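Local coordinates for protein putative aminomethyltransferase (Leptospirillum rubarum, PDB 3TTG) that probably transfers aminomethyl or one-carbon groups using a folate cofactor, as relatives of the glycine cleavage T-protein do, at residues F79-N82 / R86-F89. Sequence-based numbering, arbitrary orientation.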
loop_
_atom_site.group_PDB
_atom_site.type_symbol
_atom_site.label_atom_id
_atom_site.label_comp_id
_atom_site.label_asym_id
_atom_site.label_seq_id
_atom_site.Cartn_x
_atom_site.Cartn_y
_atom_site.Cartn_z
ATOM N N PHE A 79 -4.391 -8.303 -5.241
ATOM C CA PHE A 79 -3.672 -8.048 -6.458
ATOM C C PHE A 79 -4.533 -8.424 -7.657
ATOM O O PHE A 79 -5.481 -9.206 -7.562
ATOM C CB PHE A 79 -2.355 -8.851 -6.519
ATOM C CG PHE A 79 -1.350 -8.386 -5.538
ATOM C CD1 PHE A 79 -0.695 -7.175 -5.710
ATOM C CD2 PHE A 79 -1.096 -9.114 -4.388
ATOM C CE1 PHE A 79 0.194 -6.715 -4.754
ATOM C CE2 PHE A 79 -0.226 -8.631 -3.423
ATOM C CZ PHE A 79 0.453 -7.474 -3.635
ATOM N N PHE A 80 -4.143 -7.882 -8.789
ATOM C CA PHE A 80 -4.618 -8.241 -10.125
ATOM C C PHE A 80 -3.377 -8.610 -10.872
ATOM O O PHE A 80 -2.475 -7.775 -11.079
ATOM C CB PHE A 80 -5.420 -7.120 -10.781
ATOM C CG PHE A 80 -6.706 -6.834 -10.045
ATOM C CD1 PHE A 80 -7.906 -7.357 -10.492
ATOM C CD2 PHE A 80 -6.692 -6.171 -8.823
ATOM C CE1 PHE A 80 -9.070 -7.145 -9.789
ATOM C CE2 PHE A 80 -7.855 -5.975 -8.117
ATOM C CZ PHE A 80 -9.025 -6.475 -8.587
ATOM N N LEU A 81 -3.263 -9.875 -11.172
ATOM C CA LEU A 81 -2.045 -10.378 -11.815
ATOM C C LEU A 81 -2.211 -10.655 -13.262
ATOM O O LEU A 81 -3.321 -10.787 -13.729
ATOM C CB LEU A 81 -1.616 -11.678 -11.124
ATOM C CG LEU A 81 -1.576 -11.648 -9.571
ATOM C CD1 LEU A 81 -1.280 -13.006 -9.000
ATOM C CD2 LEU A 81 -0.568 -10.683 -9.045
ATOM N N ASN A 82 -1.078 -10.763 -13.981
ATOM C CA ASN A 82 -1.067 -11.221 -15.346
ATOM C C ASN A 82 -1.017 -12.759 -15.294
ATOM O O ASN A 82 -0.807 -13.305 -14.216
ATOM C CB ASN A 82 0.095 -10.569 -16.115
ATOM C CG ASN A 82 1.479 -11.042 -15.788
ATOM O OD1 ASN A 82 1.706 -12.061 -15.130
ATOM N ND2 ASN A 82 2.426 -10.332 -16.304
ATOM N N ARG A 86 2.731 -11.998 -12.281
ATOM C CA ARG A 86 3.361 -10.722 -11.957
ATOM C C ARG A 86 2.254 -9.701 -11.642
ATOM O O ARG A 86 1.145 -9.791 -12.156
ATOM C CB ARG A 86 4.239 -10.217 -13.102
ATOM C CG ARG A 86 5.379 -11.148 -13.530
ATOM C CD ARG A 86 6.456 -11.127 -12.460
ATOM N NE ARG A 86 7.675 -11.875 -12.836
ATOM C CZ ARG A 86 8.668 -11.401 -13.588
ATOM N NH1 ARG A 86 8.598 -10.171 -14.105
ATOM N NH2 ARG A 86 9.731 -12.155 -13.847
ATOM N N ILE A 87 2.580 -8.747 -10.809
ATOM C CA ILE A 87 1.639 -7.753 -10.318
ATOM C C ILE A 87 1.348 -6.695 -11.376
ATOM O O ILE A 87 2.251 -5.982 -11.786
ATOM C CB ILE A 87 2.182 -7.074 -9.034
ATOM C CG1 ILE A 87 2.395 -8.104 -7.830
ATOM C CG2 ILE A 87 1.279 -5.851 -8.616
ATOM C CD1 ILE A 87 3.271 -7.483 -6.750
ATOM N N LEU A 88 0.073 -6.500 -11.703
ATOM C CA LEU A 88 -0.346 -5.412 -12.582
ATOM C C LEU A 88 -0.879 -4.312 -11.765
ATOM O O LEU A 88 -0.542 -3.175 -12.006
ATOM C CB LEU A 88 -1.414 -5.850 -13.591
ATOM C CG LEU A 88 -1.012 -6.963 -14.558
ATOM C CD1 LEU A 88 -2.175 -7.323 -15.460
ATOM C CD2 LEU A 88 0.219 -6.531 -15.427
ATOM N N PHE A 89 -1.736 -4.625 -10.793
ATOM C CA PHE A 89 -2.319 -3.636 -9.863
ATOM C C PHE A 89 -2.531 -4.238 -8.492
ATOM O O PHE A 89 -2.606 -5.440 -8.343
ATOM C CB PHE A 89 -3.716 -3.150 -10.398
ATOM C CG PHE A 89 -3.735 -2.667 -11.824
ATOM C CD1 PHE A 89 -3.303 -1.380 -12.142
ATOM C CD2 PHE A 89 -4.099 -3.519 -12.860
ATOM C CE1 PHE A 89 -3.185 -0.973 -13.460
ATOM C CE2 PHE A 89 -4.034 -3.086 -14.202
ATOM C CZ PHE A 89 -3.520 -1.845 -14.496
#
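F80 faces both L88 and F89 at the closing end of an antiparallel beta hairpin, where a classic beta bulge breaks the register between strands 75-81 and 87-96. The carbonyl oxygen of F80 takes two backbone bonds. L88 N reaches F80 O at 2.9 Å, nearly in line with the C=O. F89 N reaches the same F80 O at 3.2 Å, lying in the carbonyl plane where a lone pair points. F80 N in turn donates to F89 O, which completes the hydrogen-bonded pair. Beyond the bulge L81 and I87 form a non-hydrogen-bonded pair, and N82 N bonds to R86 O.

The side chains sort to different sides. F80 and F89 share one face of the sheet and meet through their CB atoms. Both rings pack edge-to-face with F112 of helix 109-118. F79 and I87 meet apart from them: F79 CE1 lies 3.7 Å from I87 CD1, an oblique approach of methyl to ring. I87 CG2 touches the same ring at CD1. L81 CD2 also reaches I87, at CG1. L88 points toward the partner strand and lays its CG and CD1 beside the backbone N and CB of N82.

At the turn end of the hairpin the N82 side chain adds a bond to the backbone one. CG sits between the backbone N and the carbonyl carbon (chi1 72°), which lets the amide reach back across the turn. The amide and the start of the R86 side chain run side by side, with N82 ND2 3.7 Å from R86 CB. Further out, the R86 guanidinium bonds to D239 O through NH1 and makes a cation-pi contact with F242. R86 N donates to N82 OD1 at 3.0 Å, from above the carbonyl plane by 53°.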